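Local coordinates for protein C alpha-dehydrogenase (Sphingobium sp. SYK-6, PDB 4YAG) that binds NADH and, as a short-chain dehydrogenase/reductase of the lignin beta-aryl ether cleavage pathway, probably oxidises an alcohol at the C alpha position to the ketone, at residues Q106-D109 against Y110-I114; A156-A159 against T160-A164. One frame throughout, in Å; residues are numbered along the deposited sequence.

Interaction 1 of 2, residues Q106-D109 against Y110-I114; sequences QDWD and YGLAI. With NAI (1,4-dihydronicotinamide adenine dinucleotide), chain C.
Y110 and D109, the residues most covered here, meet their neighbours one turn away in helix 105-133, an alpha helix flanking the Rossmann-fold sheet of this short-chain dehydrogenase. The i to i+4 ladder is regular: Y110 N donates to Q106 O at 2.9 Å with an N-H...O angle of 160°, and G111 N and L112 N bond likewise to D107 O and W108 O. The last rung, A113 N to D109 O, is as short but more bent, at 146°. Y110 sets CG anti to its own N (chi1 166°), which leads the ring away from 106-109 toward I94 and R202, while its CB stays 3.2 Å from Q106 O. While D109 O takes that last rung, its OD1 makes a salt bridge to R68 of the second subunit. In D107, OD1 meets S210 and R202, and OD2 accepts from G211 N and from T104 N at the start of the helix. At the far end of 110-114 the helix reaches the cofactor, where I114 CD1 lies 3.4 Å from N6A of the NADH adenine. Among side chains the contact is a single apolar one, made obliquely: L112 CD1 lies 4.0 Å from W108 CE3.

Interaction 2 of 2, residues A156-A159 against T160-A164; sequences AIYA and TAKAA. With NAI (1,4-dihydronicotinamide adenine dinucleotide), chain C.
The first turns of helix 156-177 carry the YxxxK motif of the short-chain dehydrogenases, Y158 and K162, whose side chains leave the same flank of the helix and converge on the nicotinamide ribose of NADH. K162 lays its aliphatic chain across the tyrosine: CG stands 4.0 Å from the ring centroid and 12° off the normal, a CH-pi contact over one face. A bend at chi2 (-64°) followed by two extended torsions then carries CE past the phenol and NZ to the ribose. There NZ donates to O3D at 2.9 Å and to O2D at 3.0 Å, with a third bond to T142 O. Y158 OH meets the same O2D at 2.8 Å, near the plane of its ring, and either oxygen could be the donor. An alanine in place of Y158 would remove the phenol, so O2D would probably be gripped less firmly and the K162 methylenes would be likely to turn more freely. Behind this pair, A156 O accepts twice from T160, from OG1 at 2.8 Å and from N at 3.0 Å, the two donors arriving from opposite faces of the carbonyl plane. The threonine hydroxyl is thereby satisfied within the helix, on a side that packs against L168 of the second subunit. With O2D held by both Y158 OH and K162 NZ, and O3D by NZ as well, the ribose diol is fixed against the YxxxK pair.

In the fold
Along the chain, helix 105-133 comes first and holds interaction 1; strand 137-142 follows, then helix 156-177 with interaction 2. The contacts are in series, neither nesting nor crossing, and each closes no more than a helical turn. In space their centres lie 10 Å apart and the two helices pack directly: I157 CG1 is 3.7 Å from W108 CD2, and I157 CG2 is 3.7 Å from G111 CA. Both stretches reach the cofactor at different points, 110-114 at the adenine and 156-164 at the nicotinamide ribose. Both also touch the second subunit. The link to the parallel sheet comes through the beta-alpha-beta unit of strand 137-142, helix 156-177 and strand 181-187.

Interaction 1 of 2, residues Q106-D109 against Y110-I114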
ATOM      1  N   GLN A 106      -3.726  15.934  -0.402  1.00 11.28           N
ATOM      2  CA  GLN A 106      -2.308  16.246  -0.550  1.00 10.80           C
ATOM      3  C   GLN A 106      -1.474  15.432   0.428  1.00 13.44           C
ATOM      4  O   GLN A 106      -0.376  14.999   0.087  1.00 13.37           O
ATOM      5  CB  GLN A 106      -2.024  17.735  -0.356  1.00 12.65           C
ATOM      6  CG  GLN A 106      -2.333  18.609  -1.563  1.00 15.41           C
ATOM      7  CD  GLN A 106      -1.193  18.619  -2.565  1.00 18.30           C
ATOM      8  OE1 GLN A 106      -0.912  17.602  -3.196  1.00 17.74           O
ATOM      9  NE2 GLN A 106      -0.495  19.760  -2.679  1.00 19.97           N
ATOM     10  N   ASP A 107      -1.978  15.252   1.644  1.00 12.26           N
ATOM     11  CA  ASP A 107      -1.277  14.462   2.636  1.00 11.52           C
ATOM     12  C   ASP A 107      -1.216  12.979   2.262  1.00 11.77           C
ATOM     13  O   ASP A 107      -0.172  12.328   2.396  1.00 11.51           O
ATOM     14  CB  ASP A 107      -1.911  14.687   4.006  1.00 13.46           C
ATOM     15  CG  ASP A 107      -1.841  16.136   4.426  1.00 13.68           C
ATOM     16  OD1 ASP A 107      -0.744  16.727   4.286  1.00 14.32           O
ATOM     17  OD2 ASP A 107      -2.862  16.721   4.864  1.00 15.47           O
ATOM     18  N   TRP A 108      -2.314  12.426   1.756  1.00 10.31           N
ATOM     19  CA  TRP A 108      -2.302  11.053   1.241  1.00 10.49           C
ATOM     20  C   TRP A 108      -1.321  10.900   0.086  1.00  9.77           C
ATOM     21  O   TRP A 108      -0.513   9.983   0.062  1.00 10.68           O
ATOM     22  CB  TRP A 108      -3.699  10.652   0.765  1.00 10.70           C
ATOM     23  CG  TRP A 108      -4.538  10.070   1.872  1.00 11.13           C
ATOM     24  CD1 TRP A 108      -5.599  10.649   2.491  1.00 16.94           C
ATOM     25  CD2 TRP A 108      -4.354   8.798   2.485  1.00 10.68           C
ATOM     26  NE1 TRP A 108      -6.097   9.799   3.457  1.00 19.00           N
ATOM     27  CE2 TRP A 108      -5.344   8.657   3.467  1.00 18.85           C
ATOM     28  CE3 TRP A 108      -3.454   7.753   2.284  1.00 11.43           C
ATOM     29  CZ2 TRP A 108      -5.437   7.516   4.262  1.00 17.54           C
ATOM     30  CZ3 TRP A 108      -3.546   6.639   3.068  1.00 14.81           C
ATOM     31  CH2 TRP A 108      -4.531   6.526   4.040  1.00 15.75           C
ATOM     32  N   ASP A 109      -1.388  11.823  -0.858  1.00 10.80           N
ATOM     33  CA  ASP A 109      -0.528  11.745  -2.023  1.00  9.77           C
ATOM     34  C   ASP A 109       0.942  11.849  -1.637  1.00 10.13           C
ATOM     35  O   ASP A 109       1.766  11.116  -2.152  1.00 11.98           O
ATOM     36  CB  ASP A 109      -0.923  12.804  -3.038  1.00 11.81           C
ATOM     37  CG  ASP A 109      -2.256  12.499  -3.716  1.00 12.07           C
ATOM     38  OD1 ASP A 109      -2.707  11.333  -3.665  1.00 13.51           O
ATOM     39  OD2 ASP A 109      -2.830  13.422  -4.324  1.00 14.02           O
ATOM     40  N   TYR A 110       1.251  12.760  -0.728  1.00 10.41           N
ATOM     41  CA  TYR A 110       2.612  12.895  -0.203  1.00 11.82           C
ATOM     42  C   TYR A 110       3.091  11.628   0.474  1.00 10.93           C
ATOM     43  O   TYR A 110       4.161  11.092   0.175  1.00  9.76           O
ATOM     44  CB  TYR A 110       2.594  14.021   0.806  1.00 11.88           C
ATOM     45  CG  TYR A 110       3.790  14.171   1.735  1.00 12.56           C
ATOM     46  CD1 TYR A 110       5.087  14.116   1.265  1.00 12.78           C
ATOM     47  CD2 TYR A 110       3.592  14.429   3.082  1.00 11.35           C
ATOM     48  CE1 TYR A 110       6.147  14.291   2.122  1.00 11.65           C
ATOM     49  CE2 TYR A 110       4.642  14.618   3.936  1.00 13.65           C
ATOM     50  CZ  TYR A 110       5.918  14.551   3.456  1.00 13.58           C
ATOM     51  OH  TYR A 110       6.962  14.769   4.333  1.00 15.16           O
ATOM     52  N   GLY A 111       2.307  11.121   1.413  1.00  8.23           N
ATOM     53  CA  GLY A 111       2.750   9.976   2.163  1.00  7.58           C
ATOM     54  C   GLY A 111       2.928   8.729   1.314  1.00 10.47           C
ATOM     55  O   GLY A 111       3.852   7.923   1.535  1.00 10.62           O
ATOM     56  N   LEU A 112       2.029   8.536   0.352  1.00  9.57           N
ATOM     57  CA  LEU A 112       2.154   7.397  -0.541  1.00  9.66           C
ATOM     58  C   LEU A 112       3.285   7.575  -1.543  1.00  8.51           C
ATOM     59  O   LEU A 112       3.997   6.608  -1.876  1.00 10.41           O
ATOM     60  CB  LEU A 112       0.831   7.081  -1.237  1.00 11.23           C
ATOM     61  CG  LEU A 112      -0.265   6.520  -0.323  1.00 13.86           C
ATOM     62  CD1 LEU A 112      -1.612   6.531  -1.054  1.00 13.85           C
ATOM     63  CD2 LEU A 112       0.069   5.131   0.175  1.00 14.45           C
ATOM     64  N   ALA A 113       3.486   8.810  -1.997  1.00  9.51           N
ATOM     65  CA  ALA A 113       4.539   9.077  -2.986  1.00 10.62           C
ATOM     66  C   ALA A 113       5.888   8.753  -2.407  1.00 11.17           C
ATOM     67  O   ALA A 113       6.688   8.125  -3.065  1.00 11.80           O
ATOM     68  CB  ALA A 113       4.526  10.514  -3.473  1.00 10.93           C
ATOM     69  N   ILE A 114       6.180   9.212  -1.196  1.00 11.04           N
ATOM     70  CA  ILE A 114       7.535   9.027  -0.702  1.00 10.22           C
ATOM     71  C   ILE A 114       7.705   7.606  -0.185  1.00 10.15           C
ATOM     72  O   ILE A 114       8.651   6.902  -0.543  1.00 10.93           O
ATOM     73  CB  ILE A 114       7.906  10.039   0.403  1.00 10.95           C
ATOM     74  CG1 ILE A 114       7.582  11.480  -0.008  1.00 11.62           C
ATOM     75  CG2 ILE A 114       9.379   9.868   0.789  1.00 10.59           C
ATOM     76  CD1 ILE A 114       8.034  11.880  -1.389  1.00 13.70           C
TER
HETATM   77  PA  NAI C 500      15.881  10.637   8.594  1.00 12.26           P
HETATM   78  O1A NAI C 500      14.988  11.807   8.290  1.00 13.07           O
HETATM   79  O2A NAI C 500      16.995  10.865   9.597  1.00 12.85           O
HETATM   80  O5B NAI C 500      16.510  10.073   7.268  1.00 12.03           O
HETATM   81  C5B NAI C 500      15.748  10.050   6.096  1.00 11.14           C
HETATM   82  C4B NAI C 500      16.466  10.796   5.043  1.00 10.90           C
HETATM   83  O4B NAI C 500      15.653  10.592   3.843  1.00 10.80           O
HETATM   84  C3B NAI C 500      16.628  12.236   5.253  1.00 10.83           C
HETATM   85  O3B NAI C 500      17.996  12.663   5.092  1.00 13.10           O
HETATM   86  C2B NAI C 500      15.729  12.852   4.297  1.00 11.93           C
HETATM   87  O2B NAI C 500      16.154  14.147   3.847  1.00 14.03           O
HETATM   88  C1B NAI C 500      15.605  11.877   3.214  1.00 10.04           C
HETATM   89  N9A NAI C 500      14.402  12.020   2.435  1.00 10.64           N
HETATM   90  C8A NAI C 500      13.122  12.283   2.876  1.00 12.31           C
HETATM   91  N7A NAI C 500      12.288  12.396   1.834  1.00 12.13           N
HETATM   92  C5A NAI C 500      12.998  12.194   0.678  1.00 10.98           C
HETATM   93  C6A NAI C 500      12.710  12.184  -0.688  1.00 10.46           C
HETATM   94  N6A NAI C 500      11.415  12.493  -1.128  1.00 10.89           N
HETATM   95  N1A NAI C 500      13.694  11.937  -1.590  1.00  9.69           N
HETATM   96  C2A NAI C 500      14.959  11.700  -1.169  1.00 10.71           C
HETATM   97  N3A NAI C 500      15.292  11.702   0.130  1.00  9.74           N
HETATM   98  C4A NAI C 500      14.345  11.950   1.063  1.00 10.25           C
HETATM   99  O3  NAI C 500      14.882   9.542   9.157  1.00 11.66           O
HETATM  100  PN  NAI C 500      15.033   7.944   9.310  1.00 11.74           P
HETATM  101  O1N NAI C 500      16.479   7.476   9.210  1.00 11.47           O
HETATM  102  O2N NAI C 500      14.372   7.625  10.627  1.00 13.42           O
HETATM  103  O5D NAI C 500      14.175   7.378   8.074  1.00 10.97           O
HETATM  104  C5D NAI C 500      14.638   6.301   7.255  1.00  9.61           C
HETATM  105  C4D NAI C 500      13.542   5.320   7.048  1.00 11.22           C
HETATM  106  O4D NAI C 500      13.325   4.598   8.316  1.00 11.28           O
HETATM  107  C3D NAI C 500      12.252   5.912   6.681  1.00 10.66           C
HETATM  108  O3D NAI C 500      11.685   5.161   5.588  1.00 11.52           O
HETATM  109  C2D NAI C 500      11.414   5.800   7.872  1.00 11.62           C
HETATM  110  O2D NAI C 500      10.026   5.732   7.525  1.00 12.45           O
HETATM  111  C1D NAI C 500      11.859   4.568   8.497  1.00  9.62           C
HETATM  112  N1N NAI C 500      11.623   4.335   9.873  1.00 11.56           N
HETATM  113  C2N NAI C 500      12.230   5.045  10.881  1.00 11.72           C
HETATM  114  C3N NAI C 500      11.964   4.726  12.202  1.00 13.40           C
HETATM  115  C7N NAI C 500      12.610   5.478  13.315  1.00 14.73           C
HETATM  116  O7N NAI C 500      12.278   5.309  14.508  1.00 15.48           O
HETATM  117  N7N NAI C 500      13.720   6.362  12.968  1.00 14.12           N
HETATM  118  C4N NAI C 500      11.101   3.696  12.540  1.00 15.07           C
HETATM  119  C5N NAI C 500      10.542   2.956  11.515  1.00 14.07           C
HETATM  120  C6N NAI C 500      10.810   3.265  10.207  1.00 13.89           C

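Interaction 2 of 2, residues A156-A159 against T160-A164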
ATOM      1  N   ALA A 156      -2.415   6.637  10.045  1.00  9.90           N
ATOM      2  CA  ALA A 156      -2.996   5.870   8.946  1.00 10.40           C
ATOM      3  C   ALA A 156      -2.169   5.906   7.669  1.00 10.31           C
ATOM      4  O   ALA A 156      -1.972   4.879   7.023  1.00 10.65           O
ATOM      5  CB  ALA A 156      -4.398   6.334   8.644  1.00 13.15           C
ATOM      6  N   ILE A 157      -1.724   7.095   7.266  1.00  9.22           N
ATOM      7  CA  ILE A 157      -1.039   7.222   5.979  1.00 10.42           C
ATOM      8  C   ILE A 157       0.310   6.485   6.018  1.00  9.81           C
ATOM      9  O   ILE A 157       0.703   5.792   5.065  1.00 10.10           O
ATOM     10  CB  ILE A 157      -0.865   8.697   5.603  1.00 10.38           C
ATOM     11  CG1 ILE A 157      -2.230   9.376   5.490  1.00 12.91           C
ATOM     12  CG2 ILE A 157      -0.105   8.818   4.278  1.00 11.56           C
ATOM     13  CD1 ILE A 157      -2.170  10.879   5.276  1.00 12.68           C
ATOM     14  N   TYR A 158       1.008   6.640   7.137  1.00 10.29           N
ATOM     15  CA  TYR A 158       2.297   5.996   7.359  1.00 10.39           C
ATOM     16  C   TYR A 158       2.138   4.486   7.366  1.00  9.96           C
ATOM     17  O   TYR A 158       2.814   3.773   6.633  1.00 10.11           O
ATOM     18  CB  TYR A 158       2.862   6.434   8.704  1.00 13.24           C
ATOM     19  CG  TYR A 158       4.306   6.026   8.924  1.00 16.33           C
ATOM     20  CD1 TYR A 158       5.334   6.680   8.263  1.00 17.15           C
ATOM     21  CD2 TYR A 158       4.636   5.024   9.809  1.00 22.28           C
ATOM     22  CE1 TYR A 158       6.666   6.339   8.484  1.00 18.64           C
ATOM     23  CE2 TYR A 158       5.973   4.669  10.028  1.00 16.54           C
ATOM     24  CZ  TYR A 158       6.968   5.330   9.370  1.00 22.45           C
ATOM     25  OH  TYR A 158       8.284   4.972   9.605  1.00 23.35           O
ATOM     26  N   ALA A 159       1.222   3.982   8.195  1.00  9.34           N
ATOM     27  CA  ALA A 159       1.053   2.541   8.321  1.00  9.33           C
ATOM     28  C   ALA A 159       0.663   1.873   7.013  1.00  8.17           C
ATOM     29  O   ALA A 159       1.147   0.790   6.689  1.00  9.34           O
ATOM     30  CB  ALA A 159       0.026   2.237   9.359  1.00 10.66           C
ATOM     31  N   THR A 160      -0.255   2.507   6.294  1.00  8.90           N
ATOM     32  CA  THR A 160      -0.767   1.976   5.041  1.00  7.68           C
ATOM     33  C   THR A 160       0.364   1.782   4.032  1.00  8.40           C
ATOM     34  O   THR A 160       0.495   0.748   3.401  1.00  9.74           O
ATOM     35  CB  THR A 160      -1.875   2.905   4.477  1.00  9.96           C
ATOM     36  OG1 THR A 160      -2.998   2.924   5.374  1.00 10.10           O
ATOM     37  CG2 THR A 160      -2.361   2.463   3.111  1.00 10.51           C
ATOM     38  N   ALA A 161       1.208   2.808   3.894  1.00  7.96           N
ATOM     39  CA  ALA A 161       2.344   2.721   2.976  1.00  8.60           C
ATOM     40  C   ALA A 161       3.350   1.684   3.422  1.00  8.32           C
ATOM     41  O   ALA A 161       3.872   0.927   2.607  1.00  9.52           O
ATOM     42  CB  ALA A 161       3.038   4.085   2.874  1.00  9.54           C
ATOM     43  N   LYS A 162       3.639   1.654   4.710  1.00  8.53           N
ATOM     44  CA  LYS A 162       4.655   0.743   5.209  1.00 10.11           C
ATOM     45  C   LYS A 162       4.237  -0.724   5.109  1.00  9.76           C
ATOM     46  O   LYS A 162       5.067  -1.587   4.861  1.00 10.52           O
ATOM     47  CB  LYS A 162       5.073   1.107   6.631  1.00 10.64           C
ATOM     48  CG  LYS A 162       5.787   2.478   6.741  1.00 10.95           C
ATOM     49  CD  LYS A 162       7.089   2.457   5.992  1.00 11.23           C
ATOM     50  CE  LYS A 162       7.980   3.658   6.319  1.00 11.85           C
ATOM     51  NZ  LYS A 162       9.240   3.611   5.557  1.00 12.17           N
ATOM     52  N   ALA A 163       2.954  -1.019   5.328  1.00  9.11           N
ATOM     53  CA  ALA A 163       2.455  -2.377   5.108  1.00  9.37           C
ATOM     54  C   ALA A 163       2.656  -2.803   3.661  1.00  9.55           C
ATOM     55  O   ALA A 163       3.052  -3.934   3.361  1.00 10.55           O
ATOM     56  CB  ALA A 163       0.988  -2.462   5.466  1.00  9.59           C
ATOM     57  N   ALA A 164       2.377  -1.879   2.749  1.00  8.40           N
ATOM     58  CA  ALA A 164       2.547  -2.146   1.332  1.00  7.64           C
ATOM     59  C   ALA A 164       4.006  -2.456   0.987  1.00 11.01           C
ATOM     60  O   ALA A 164       4.270  -3.304   0.151  1.00  9.71           O
ATOM     61  CB  ALA A 164       2.049  -0.988   0.496  1.00  8.69           C
TER
HETATM   62  PA  NAI C 500      15.881  10.637   8.594  1.00 12.26           P
HETATM   63  O1A NAI C 500      14.988  11.807   8.290  1.00 13.07           O
HETATM   64  O2A NAI C 500      16.995  10.865   9.597  1.00 12.85           O
HETATM   65  O5B NAI C 500      16.510  10.073   7.268  1.00 12.03           O
HETATM   66  C5B NAI C 500      15.748  10.050   6.096  1.00 11.14           C
HETATM   67  C4B NAI C 500      16.466  10.796   5.043  1.00 10.90           C
HETATM   68  O4B NAI C 500      15.653  10.592   3.843  1.00 10.80           O
HETATM   69  C3B NAI C 500      16.628  12.236   5.253  1.00 10.83           C
HETATM   70  O3B NAI C 500      17.996  12.663   5.092  1.00 13.10           O
HETATM   71  C2B NAI C 500      15.729  12.852   4.297  1.00 11.93           C
HETATM   72  O2B NAI C 500      16.154  14.147   3.847  1.00 14.03           O
HETATM   73  C1B NAI C 500      15.605  11.877   3.214  1.00 10.04           C
HETATM   74  N9A NAI C 500      14.402  12.020   2.435  1.00 10.64           N
HETATM   75  C8A NAI C 500      13.122  12.283   2.876  1.00 12.31           C
HETATM   76  N7A NAI C 500      12.288  12.396   1.834  1.00 12.13           N
HETATM   77  C5A NAI C 500      12.998  12.194   0.678  1.00 10.98           C
HETATM   78  C6A NAI C 500      12.710  12.184  -0.688  1.00 10.46           C
HETATM   79  N6A NAI C 500      11.415  12.493  -1.128  1.00 10.89           N
HETATM   80  N1A NAI C 500      13.694  11.937  -1.590  1.00  9.69           N
HETATM   81  C2A NAI C 500      14.959  11.700  -1.169  1.00 10.71           C
HETATM   82  N3A NAI C 500      15.292  11.702   0.130  1.00  9.74           N
HETATM   83  C4A NAI C 500      14.345  11.950   1.063  1.00 10.25           C
HETATM   84  O3  NAI C 500      14.882   9.542   9.157  1.00 11.66           O
HETATM   85  PN  NAI C 500      15.033   7.944   9.310  1.00 11.74           P
HETATM   86  O1N NAI C 500      16.479   7.476   9.210  1.00 11.47           O
HETATM   87  O2N NAI C 500      14.372   7.625  10.627  1.00 13.42           O
HETATM   88  O5D NAI C 500      14.175   7.378   8.074  1.00 10.97           O
HETATM   89  C5D NAI C 500      14.638   6.301   7.255  1.00  9.61           C
HETATM   90  C4D NAI C 500      13.542   5.320   7.048  1.00 11.22           C
HETATM   91  O4D NAI C 500      13.325   4.598   8.316  1.00 11.28           O
HETATM   92  C3D NAI C 500      12.252   5.912   6.681  1.00 10.66           C
HETATM   93  O3D NAI C 500      11.685   5.161   5.588  1.00 11.52           O
HETATM   94  C2D NAI C 500      11.414   5.800   7.872  1.00 11.62           C
HETATM   95  O2D NAI C 500      10.026   5.732   7.525  1.00 12.45           O
HETATM   96  C1D NAI C 500      11.859   4.568   8.497  1.00  9.62           C
HETATM   97  N1N NAI C 500      11.623   4.335   9.873  1.00 11.56           N
HETATM   98  C2N NAI C 500      12.230   5.045  10.881  1.00 11.72           C
HETATM   99  C3N NAI C 500      11.964   4.726  12.202  1.00 13.40           C
HETATM  100  C7N NAI C 500      12.610   5.478  13.315  1.00 14.73           C
HETATM  101  O7N NAI C 500      12.278   5.309  14.508  1.00 15.48           O
HETATM  102  N7N NAI C 500      13.720   6.362  12.968  1.00 14.12           N
HETATM  103  C4N NAI C 500      11.101   3.696  12.540  1.00 15.07           C
HETATM  104  C5N NAI C 500      10.542   2.956  11.515  1.00 14.07           C
HETATM  105  C6N NAI C 500      10.810   3.265  10.207  1.00 13.89           C